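Local coordinates for protein catechol 1,2-dioxygenase (Acinetobacter sp., PDB 1DMH) that catalyses the oxygen-dependent intradiol cleavage of catechol to cis,cis-muconate at a ferric iron, a step of the beta-ketoadipate pathway, at residues 219-224 with 252-257; 195-200 with 223-228; 97-102 with 233-238. All coordinates share one frame; numbering follows the deposited sequence.

Counted from the N terminus, the chain enters contact 3 first, at 97-102, just after helix 80-94. The partner, 233-238, comes some 130 residues later, so contact 3 closes a very long loop. Contact 2 lies wholly within that loop and joins 195-200 to 223-228. Contact 1 crosses contact 3: it starts inside the loop at 219-224 and ends beyond it at 252-257. Contacts 1 and 2 share A223 and H224 on strand 220-230, and both reach the iron and the 4-methylcatechol. Contact 3 sits on the neighbouring strand 237-243 and ties the exit of the last N-terminal helix to the same sheet.

Contact 1. Residues 219-224 with 252-257; sequences GNRPAH and DFAYAT. With FE (Fe (III) ion), chain C; MCT (4-methylcatechol), chain D.
The backbones of N220 and F253 are joined by one hydrogen bond, F253 N to N220 O (2.9 Å, 163°). F253 is the second residue of the type I turn 252-255, and this bond ties the turn to the start of strand 220-230. R221 and D252 form a salt bridge. The guanidinium and the carboxylate are nearly coplanar and meet side-on. R221 NE donates to D252 OD1 (2.9 Å) and R221 NH2 to D252 OD2 (2.7 Å), each on the syn side of its oxygen. The carboxylate is also held by its own turn. A254 N donates to D252 OD1 (3.1 Å), which makes an Asx turn, and A256 N to D252 OD2. These two amides come from the opposite face to the arginine nitrogens, so each oxygen takes two bonds. The four together should fix the rotation of the carboxylate. This is the substrate pocket of an intradiol dioxygenase, where a loop between two strands of the catalytic sheet orients an arginine beside the iron. The R221 chain bends at chi2 (-148°) and chi3 (62°), which swings the guanidinium round to D252 on one side and 4-methylcatechol on the other. R221 NH1 makes a weak hydrogen bond to O3 of the ligand (2.9 Å). A254 CB packs over one guanidinium face. R221 CG touches the edge of the F253 ring at CE1 (3.4 Å), with ring and guanidinium planes steeply inclined. F253 CZ is the ring atom nearest the ligand methyl carbon. L73 of helix 71-77 also touches the ring. H224 binds the iron through NE2 (2.0 Å). Its other nitrogen, ND1, donates in the ring plane and almost straight to P222 O (2.8 Å), which fixes the turn of the imidazole.

Contact 2. Residues 195-200 with 223-228; sequences ILPAGY and AHIHYF. With FE (Fe (III) ion), chain C; MCT (4-methylcatechol), chain D.
I225 has chi1 at -62°, which sets CG1 anti to the carbonyl carbon and swings it towards the ring of P197. P197 CG meets I225 CG1 at 4.1 Å. The same proline carbon lies 3.7 Å from H224 O, so one corner of the ring rests on the strand backbone. One residue back, A223 CB packs tightly against P197 O (3.3 Å), and G199 CA passes close to A223 N. A water bridges the two segments. It lies within donating distance of A198 O (2.9 Å), though other acceptors compete for its protons, and accepts from H224 N (3.0 Å). The packing lies at the head of the iron-binding part of strand 220-230 in the intradiol dioxygenase fold. Its alternation points H224 and H226 to one side and I225 to the other, against L134 and I155. H226 NE2 binds the iron at 2.1 Å, beside H224. The two imidazoles stand almost at right angles, and W156 stacks on H226. Y164 and both oxygens of 4-methylcatechol also bind the metal. Y200 is an iron ligand of this enzyme, yet here Y200 OH lies 8.2 Å from the iron. Its chi1 of 168° turns one ring face to the bound 4-methylcatechol. C5 of the ligand sits over the centre of that Y200 ring face, with Y200 CD1 to C5 at 3.3 Å. This is consistent with the loss of the axial tyrosine seen when catechols chelate iron in this family. The backbone of Y200 is hydrogen-bonded to that of R221.

Contact 3. Residues 97-102 with 233-238; sequences IENATP and GHRKLT
The link between the N-terminal helices and the catalytic sheet passes through this contact. Segment 97-102 follows helix 80-94, which probably closes the helical zipper domain. Segment 233-238 leads into strand 237-243 of the intradiol dioxygenase sheet. R235 and L237 reach out to the linker, and the two backbones stay more than 8 Å apart at their CA atoms. R235 extends from the strand side and I97 comes from the opposite direction. I97 CD1 lies over one face of the guanidinium, offset to the rim and 3.7 Å from R235 NH1. I97 CG2 touches R235 NH2 at 3.6 Å. N99 approaches the edge of the same group. Its amide is nearly coplanar with the guanidinium, and N99 OD1 lies 3.1 Å from R235 NH2, but the angle is too poor for a hydrogen bond. R235 and N99 share a polar partner outside both segments, D92 of helix 80-94. D92 OD1 forms a salt bridge with R235 NH1, and D92 OD2 accepts from N99 ND2. R235 NE is hydrogen-bonded to T293 OG1. D92 thus lies between the ends of both side chains near the end of the helix, and I97 adds an apolar cover. Further along the segments, at T101 and L237, the contact is apolar. T101 has chi1 at -65°, which puts CG2 anti to the backbone N and facing L237, while T101 OG1 is hydrogen-bonded to K291 N. L290 of strand 283-291 touches both side chains. L237 CD2 reaches T101 O at 4.0 Å, and its other methyl, CD1, meets T101 CG2 at 3.9 Å.

Contact 1. Residues 219-224 with 252-257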
loop_
_atom_site.group_PDB
_atom_site.type_symbol
_atom_site.label_atom_id
_atom_site.label_comp_id
_atom_site.label_asym_id
_atom_site.label_seq_id
_atom_site.Cartn_x
_atom_site.Cartn_y
_atom_site.Cartn_z
ATOM N N GLY A 219 -5.280 -1.173 19.159
ATOM C CA GLY A 219 -4.118 -0.524 18.589
ATOM C C GLY A 219 -3.318 0.265 19.598
ATOM O O GLY A 219 -2.823 1.335 19.279
ATOM N N ASN A 220 -3.164 -0.275 20.805
ATOM C CA ASN A 220 -2.441 0.406 21.878
ATOM C C ASN A 220 -1.039 -0.072 22.203
ATOM O O ASN A 220 -0.722 -1.255 22.088
ATOM C CB ASN A 220 -3.248 0.319 23.158
ATOM C CG ASN A 220 -4.631 0.880 22.993
ATOM O OD1 ASN A 220 -4.806 2.055 22.655
ATOM N ND2 ASN A 220 -5.634 0.039 23.211
ATOM N N ARG A 221 -0.212 0.873 22.647
ATOM C CA ARG A 221 1.151 0.581 23.072
ATOM C C ARG A 221 1.288 1.075 24.507
ATOM O O ARG A 221 0.703 2.098 24.875
ATOM C CB ARG A 221 2.205 1.338 22.231
ATOM C CG ARG A 221 2.208 1.057 20.718
ATOM C CD ARG A 221 3.622 1.166 20.191
ATOM N NE ARG A 221 4.419 0.145 20.862
ATOM C CZ ARG A 221 5.743 0.098 20.911
ATOM N NH1 ARG A 221 6.476 1.032 20.314
ATOM N NH2 ARG A 221 6.334 -0.868 21.620
ATOM N N PRO A 222 2.004 0.322 25.350
ATOM C CA PRO A 222 2.210 0.742 26.741
ATOM C C PRO A 222 3.134 1.989 26.735
ATOM O O PRO A 222 3.779 2.276 25.719
ATOM C CB PRO A 222 2.894 -0.480 27.352
ATOM C CG PRO A 222 3.677 -1.063 26.146
ATOM C CD PRO A 222 2.581 -1.021 25.119
ATOM N N ALA A 223 3.189 2.735 27.838
ATOM C CA ALA A 223 4.073 3.907 27.924
ATOM C C ALA A 223 5.506 3.377 27.795
ATOM O O ALA A 223 5.879 2.431 28.478
ATOM C CB ALA A 223 3.886 4.606 29.258
ATOM N N HIS A 224 6.301 4.002 26.925
ATOM C CA HIS A 224 7.671 3.557 26.671
ATOM C C HIS A 224 8.576 4.720 26.236
ATOM O O HIS A 224 8.103 5.792 25.832
ATOM C CB HIS A 224 7.682 2.515 25.554
ATOM C CG HIS A 224 7.127 3.039 24.272
ATOM N ND1 HIS A 224 5.771 3.202 24.063
ATOM C CD2 HIS A 224 7.741 3.559 23.186
ATOM C CE1 HIS A 224 5.576 3.797 22.901
ATOM N NE2 HIS A 224 6.755 4.025 22.348
ATOM N N ASP A 252 1.182 -5.289 23.889
ATOM C CA ASP A 252 1.549 -4.201 22.989
ATOM C C ASP A 252 1.069 -4.581 21.573
ATOM O O ASP A 252 1.322 -5.697 21.133
ATOM C CB ASP A 252 3.071 -4.084 23.083
ATOM C CG ASP A 252 3.656 -3.055 22.176
ATOM O OD1 ASP A 252 2.935 -2.206 21.611
ATOM O OD2 ASP A 252 4.898 -3.092 22.047
ATOM N N PHE A 253 0.385 -3.682 20.866
ATOM C CA PHE A 253 -0.075 -4.031 19.526
ATOM C C PHE A 253 1.111 -4.176 18.547
ATOM O O PHE A 253 0.978 -4.786 17.484
ATOM C CB PHE A 253 -1.085 -2.988 18.985
ATOM C CG PHE A 253 -0.473 -1.902 18.112
ATOM C CD1 PHE A 253 0.106 -0.763 18.668
ATOM C CD2 PHE A 253 -0.487 -2.029 16.715
ATOM C CE1 PHE A 253 0.666 0.246 17.823
ATOM C CE2 PHE A 253 0.066 -1.038 15.883
ATOM C CZ PHE A 253 0.642 0.101 16.442
ATOM N N ALA A 254 2.265 -3.616 18.921
ATOM C CA ALA A 254 3.466 -3.693 18.083
ATOM C C ALA A 254 4.421 -4.791 18.547
ATOM O O ALA A 254 5.532 -4.908 18.020
ATOM C CB ALA A 254 4.187 -2.346 18.070
ATOM N N TYR A 255 4.006 -5.567 19.547
ATOM C CA TYR A 255 4.805 -6.700 20.052
ATOM C C TYR A 255 6.284 -6.383 20.334
ATOM O O TYR A 255 7.175 -7.198 20.078
ATOM C CB TYR A 255 4.739 -7.839 19.037
ATOM C CG TYR A 255 3.339 -8.172 18.617
ATOM C CD1 TYR A 255 2.506 -8.894 19.464
ATOM C CD2 TYR A 255 2.834 -7.765 17.368
ATOM C CE1 TYR A 255 1.197 -9.216 19.090
ATOM C CE2 TYR A 255 1.520 -8.083 16.982
ATOM C CZ TYR A 255 0.718 -8.812 17.859
ATOM O OH TYR A 255 -0.566 -9.155 17.531
ATOM N N ALA A 256 6.548 -5.216 20.899
ATOM C CA ALA A 256 7.923 -4.830 21.140
ATOM C C ALA A 256 8.436 -5.054 22.547
ATOM O O ALA A 256 9.636 -4.988 22.779
ATOM C CB ALA A 256 8.101 -3.372 20.767
ATOM N N THR A 257 7.557 -5.304 23.500
ATOM C CA THR A 257 8.038 -5.480 24.861
ATOM C C THR A 257 8.813 -6.784 25.055
ATOM O O THR A 257 8.481 -7.825 24.479
ATOM C CB THR A 257 6.866 -5.329 25.858
ATOM O OG1 THR A 257 5.844 -6.256 25.526
ATOM C CG2 THR A 257 6.253 -3.943 25.734
HETATM FE FE FE C . 7.123 4.994 20.591
HETATM C C1 MCT D . 4.682 2.434 16.967
HETATM C C2 MCT D . 5.938 2.474 17.595
HETATM C C3 MCT D . 6.174 3.482 18.553
HETATM O O3 MCT D . 7.395 3.533 19.176
HETATM C C4 MCT D . 5.209 4.419 18.882
HETATM O O4 MCT D . 5.492 5.375 19.825
HETATM C C5 MCT D . 3.977 4.400 18.283
HETATM C C6 MCT D . 3.703 3.347 17.271
HETATM C C MCT D . 4.401 1.344 15.915
HETATM O O HOH W 1 6.763 4.774 18.049
#

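Contact 2. Residues 195-200 with 223-228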
loop_
_atom_site.group_PDB
_atom_site.type_symbol
_atom_site.label_atom_id
_atom_site.label_comp_id
_atom_site.label_asym_id
_atom_site.label_seq_id
_atom_site.Cartn_x
_atom_site.Cartn_y
_atom_site.Cartn_z
ATOM N N ILE A 195 9.466 14.101 31.223
ATOM C CA ILE A 195 8.211 13.768 31.900
ATOM C C ILE A 195 7.850 12.315 31.568
ATOM O O ILE A 195 8.342 11.762 30.578
ATOM C CB ILE A 195 7.015 14.680 31.463
ATOM C CG1 ILE A 195 6.791 14.562 29.959
ATOM C CG2 ILE A 195 7.264 16.132 31.867
ATOM C CD1 ILE A 195 5.547 15.271 29.478
ATOM N N LEU A 196 7.017 11.699 32.400
ATOM C CA LEU A 196 6.577 10.324 32.152
ATOM C C LEU A 196 5.651 10.307 30.959
ATOM O O LEU A 196 4.675 11.046 30.914
ATOM C CB LEU A 196 5.795 9.751 33.327
ATOM C CG LEU A 196 6.507 8.878 34.341
ATOM C CD1 LEU A 196 5.457 8.392 35.329
ATOM C CD2 LEU A 196 7.169 7.686 33.670
ATOM N N PRO A 197 5.959 9.482 29.958
ATOM C CA PRO A 197 5.090 9.425 28.788
ATOM C C PRO A 197 3.854 8.597 29.095
ATOM O O PRO A 197 3.821 7.850 30.086
ATOM C CB PRO A 197 5.979 8.756 27.755
ATOM C CG PRO A 197 6.691 7.759 28.589
ATOM C CD PRO A 197 7.136 8.623 29.759
ATOM N N ALA A 198 2.835 8.751 28.256
ATOM C CA ALA A 198 1.596 7.980 28.374
ATOM C C ALA A 198 1.666 7.048 27.171
ATOM O O ALA A 198 2.357 7.350 26.203
ATOM C CB ALA A 198 0.364 8.896 28.245
ATOM N N GLY A 199 0.974 5.922 27.234
ATOM C CA GLY A 199 0.972 5.009 26.109
ATOM C C GLY A 199 0.479 5.707 24.848
ATOM O O GLY A 199 -0.129 6.786 24.898
ATOM N N TYR A 200 0.757 5.089 23.709
ATOM C CA TYR A 200 0.375 5.610 22.401
ATOM C C TYR A 200 -0.807 4.760 21.873
ATOM O O TYR A 200 -0.888 3.553 22.151
ATOM C CB TYR A 200 1.606 5.489 21.478
ATOM C CG TYR A 200 1.358 5.710 20.004
ATOM C CD1 TYR A 200 0.809 4.696 19.210
ATOM C CD2 TYR A 200 1.628 6.935 19.408
ATOM C CE1 TYR A 200 0.530 4.902 17.857
ATOM C CE2 TYR A 200 1.355 7.158 18.049
ATOM C CZ TYR A 200 0.804 6.134 17.289
ATOM O OH TYR A 200 0.487 6.367 15.975
ATOM N N ALA A 223 3.189 2.735 27.838
ATOM C CA ALA A 223 4.073 3.907 27.924
ATOM C C ALA A 223 5.506 3.377 27.795
ATOM O O ALA A 223 5.879 2.431 28.478
ATOM C CB ALA A 223 3.886 4.606 29.258
ATOM N N HIS A 224 6.301 4.002 26.925
ATOM C CA HIS A 224 7.671 3.557 26.671
ATOM C C HIS A 224 8.576 4.720 26.236
ATOM O O HIS A 224 8.103 5.792 25.832
ATOM C CB HIS A 224 7.682 2.515 25.554
ATOM C CG HIS A 224 7.127 3.039 24.272
ATOM N ND1 HIS A 224 5.771 3.202 24.063
ATOM C CD2 HIS A 224 7.741 3.559 23.186
ATOM C CE1 HIS A 224 5.576 3.797 22.901
ATOM N NE2 HIS A 224 6.755 4.025 22.348
ATOM N N ILE A 225 9.881 4.477 26.327
ATOM C CA ILE A 225 10.901 5.464 25.964
ATOM C C ILE A 225 11.875 4.790 24.993
ATOM O O ILE A 225 12.372 3.704 25.272
ATOM C CB ILE A 225 11.652 5.936 27.223
ATOM C CG1 ILE A 225 10.654 6.610 28.178
ATOM C CG2 ILE A 225 12.798 6.886 26.835
ATOM C CD1 ILE A 225 11.211 6.899 29.565
ATOM N N HIS A 226 12.130 5.432 23.857
ATOM C CA HIS A 226 13.027 4.891 22.828
ATOM C C HIS A 226 14.492 5.263 23.067
ATOM O O HIS A 226 14.783 6.336 23.580
ATOM C CB HIS A 226 12.645 5.458 21.458
ATOM C CG HIS A 226 11.310 5.010 20.965
ATOM N ND1 HIS A 226 11.137 3.845 20.238
ATOM C CD2 HIS A 226 10.080 5.561 21.100
ATOM C CE1 HIS A 226 9.855 3.703 19.946
ATOM N NE2 HIS A 226 9.194 4.728 20.456
ATOM N N TYR A 227 15.393 4.374 22.656
ATOM C CA TYR A 227 16.826 4.599 22.744
ATOM C C TYR A 227 17.566 4.165 21.472
ATOM O O TYR A 227 17.224 3.148 20.853
ATOM C CB TYR A 227 17.481 3.751 23.842
ATOM C CG TYR A 227 17.280 4.158 25.274
ATOM C CD1 TYR A 227 16.103 3.841 25.955
ATOM C CD2 TYR A 227 18.296 4.820 25.961
ATOM C CE1 TYR A 227 15.943 4.172 27.307
ATOM C CE2 TYR A 227 18.160 5.161 27.304
ATOM C CZ TYR A 227 16.988 4.833 27.975
ATOM O OH TYR A 227 16.872 5.148 29.307
ATOM N N PHE A 228 18.587 4.948 21.121
ATOM C CA PHE A 228 19.565 4.629 20.081
ATOM C C PHE A 228 20.833 4.849 20.930
ATOM O O PHE A 228 20.940 5.849 21.643
ATOM C CB PHE A 228 19.626 5.645 18.947
ATOM C CG PHE A 228 18.823 5.282 17.740
ATOM C CD1 PHE A 228 18.503 3.960 17.445
ATOM C CD2 PHE A 228 18.408 6.271 16.880
ATOM C CE1 PHE A 228 17.759 3.645 16.290
ATOM C CE2 PHE A 228 17.668 5.973 15.729
ATOM C CZ PHE A 228 17.344 4.656 15.434
HETATM FE FE FE C . 7.123 4.994 20.591
HETATM C C1 MCT D . 4.682 2.434 16.967
HETATM C C2 MCT D . 5.938 2.474 17.595
HETATM C C3 MCT D . 6.174 3.482 18.553
HETATM O O3 MCT D . 7.395 3.533 19.176
HETATM C C4 MCT D . 5.209 4.419 18.882
HETATM O O4 MCT D . 5.492 5.375 19.825
HETATM C C5 MCT D . 3.977 4.400 18.283
HETATM C C6 MCT D . 3.703 3.347 17.271
HETATM C C MCT D . 4.401 1.344 15.915
HETATM O O HOH W 2 4.732 5.934 25.203
HETATM O O HOH W 1 6.763 4.774 18.049
#

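Contact 3. Residues 97-102 with 233-238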
loop_
_atom_site.group_PDB
_atom_site.type_symbol
_atom_site.label_atom_id
_atom_site.label_comp_id
_atom_site.label_asym_id
_atom_site.label_seq_id
_atom_site.Cartn_x
_atom_site.Cartn_y
_atom_site.Cartn_z
ATOM N N ILE A 97 27.072 -14.138 19.680
ATOM C CA ILE A 97 26.995 -12.789 20.243
ATOM C C ILE A 97 25.907 -12.771 21.299
ATOM O O ILE A 97 24.720 -12.865 20.984
ATOM C CB ILE A 97 26.634 -11.731 19.170
ATOM C CG1 ILE A 97 27.705 -11.690 18.087
ATOM C CG2 ILE A 97 26.478 -10.371 19.812
ATOM C CD1 ILE A 97 27.391 -10.742 16.963
ATOM N N GLU A 98 26.310 -12.654 22.555
ATOM C CA GLU A 98 25.348 -12.612 23.648
ATOM C C GLU A 98 24.915 -11.141 23.773
ATOM O O GLU A 98 25.737 -10.291 24.133
ATOM C CB GLU A 98 26.043 -13.121 24.922
ATOM C CG GLU A 98 25.152 -13.391 26.129
ATOM C CD GLU A 98 24.765 -12.129 26.878
ATOM O OE1 GLU A 98 24.073 -11.271 26.292
ATOM O OE2 GLU A 98 25.159 -11.995 28.063
ATOM N N ASN A 99 23.650 -10.834 23.441
ATOM C CA ASN A 99 23.118 -9.455 23.532
ATOM C C ASN A 99 22.671 -9.104 24.963
ATOM O O ASN A 99 21.528 -9.412 25.352
ATOM C CB ASN A 99 21.907 -9.255 22.592
ATOM C CG ASN A 99 22.280 -9.295 21.116
ATOM O OD1 ASN A 99 23.075 -8.490 20.641
ATOM N ND2 ASN A 99 21.695 -10.234 20.387
ATOM N N ALA A 100 23.551 -8.448 25.729
ATOM C CA ALA A 100 23.237 -8.080 27.102
ATOM C C ALA A 100 21.942 -7.268 27.156
ATOM O O ALA A 100 21.006 -7.653 27.852
ATOM C CB ALA A 100 24.385 -7.298 27.714
ATOM N N THR A 101 21.881 -6.144 26.450
ATOM C CA THR A 101 20.650 -5.358 26.436
ATOM C C THR A 101 19.936 -5.776 25.153
ATOM O O THR A 101 20.444 -5.546 24.069
ATOM C CB THR A 101 20.926 -3.841 26.397
ATOM O OG1 THR A 101 21.584 -3.440 27.607
ATOM C CG2 THR A 101 19.629 -3.073 26.253
ATOM N N PRO A 102 18.732 -6.366 25.271
ATOM C CA PRO A 102 17.896 -6.849 24.167
ATOM C C PRO A 102 17.511 -5.747 23.204
ATOM O O PRO A 102 17.183 -4.648 23.637
ATOM C CB PRO A 102 16.645 -7.369 24.884
ATOM C CG PRO A 102 17.138 -7.705 26.259
ATOM C CD PRO A 102 17.996 -6.510 26.538
ATOM N N GLY A 233 33.707 1.243 17.856
ATOM C CA GLY A 233 33.978 -0.155 18.142
ATOM C C GLY A 233 32.771 -1.022 18.473
ATOM O O GLY A 233 32.897 -2.237 18.649
ATOM N N HIS A 234 31.589 -0.422 18.557
ATOM C CA HIS A 234 30.395 -1.211 18.889
ATOM C C HIS A 234 29.294 -1.026 17.868
ATOM O O HIS A 234 29.282 -0.035 17.108
ATOM C CB HIS A 234 29.837 -0.824 20.261
ATOM C CG HIS A 234 30.775 -1.084 21.393
ATOM N ND1 HIS A 234 31.878 -0.296 21.639
ATOM C CD2 HIS A 234 30.791 -2.063 22.330
ATOM C CE1 HIS A 234 32.530 -0.776 22.682
ATOM N NE2 HIS A 234 31.893 -1.849 23.120
ATOM N N ARG A 235 28.373 -1.984 17.857
ATOM C CA ARG A 235 27.235 -1.924 16.943
ATOM C C ARG A 235 26.219 -0.942 17.526
ATOM O O ARG A 235 26.191 -0.703 18.738
ATOM C CB ARG A 235 26.596 -3.313 16.782
ATOM C CG ARG A 235 27.570 -4.387 16.266
ATOM C CD ARG A 235 26.852 -5.698 15.936
ATOM N NE ARG A 235 26.143 -6.241 17.088
ATOM C CZ ARG A 235 25.348 -7.308 17.044
ATOM N NH1 ARG A 235 25.152 -7.968 15.899
ATOM N NH2 ARG A 235 24.744 -7.719 18.153
ATOM N N LYS A 236 25.397 -0.358 16.664
ATOM C CA LYS A 236 24.391 0.592 17.128
ATOM C C LYS A 236 23.231 -0.195 17.751
ATOM O O LYS A 236 22.687 -1.136 17.141
ATOM C CB LYS A 236 23.900 1.440 15.971
ATOM C CG LYS A 236 22.987 2.534 16.372
ATOM C CD LYS A 236 22.592 3.275 15.116
ATOM C CE LYS A 236 21.801 4.520 15.453
ATOM N NZ LYS A 236 21.657 5.371 14.229
ATOM N N LEU A 237 22.873 0.179 18.978
ATOM C CA LEU A 237 21.807 -0.506 19.711
ATOM C C LEU A 237 20.493 0.237 19.529
ATOM O O LEU A 237 20.440 1.451 19.675
ATOM C CB LEU A 237 22.117 -0.528 21.227
ATOM C CG LEU A 237 21.573 -1.568 22.229
ATOM C CD1 LEU A 237 21.451 -0.882 23.552
ATOM C CD2 LEU A 237 20.305 -2.217 21.779
ATOM N N THR A 238 19.432 -0.490 19.203
ATOM C CA THR A 238 18.106 0.100 19.092
ATOM C C THR A 238 17.271 -0.644 20.125
ATOM O O THR A 238 17.210 -1.873 20.096
ATOM C CB THR A 238 17.461 -0.122 17.700
ATOM O OG1 THR A 238 18.233 0.570 16.714
ATOM C CG2 THR A 238 15.990 0.389 17.670
#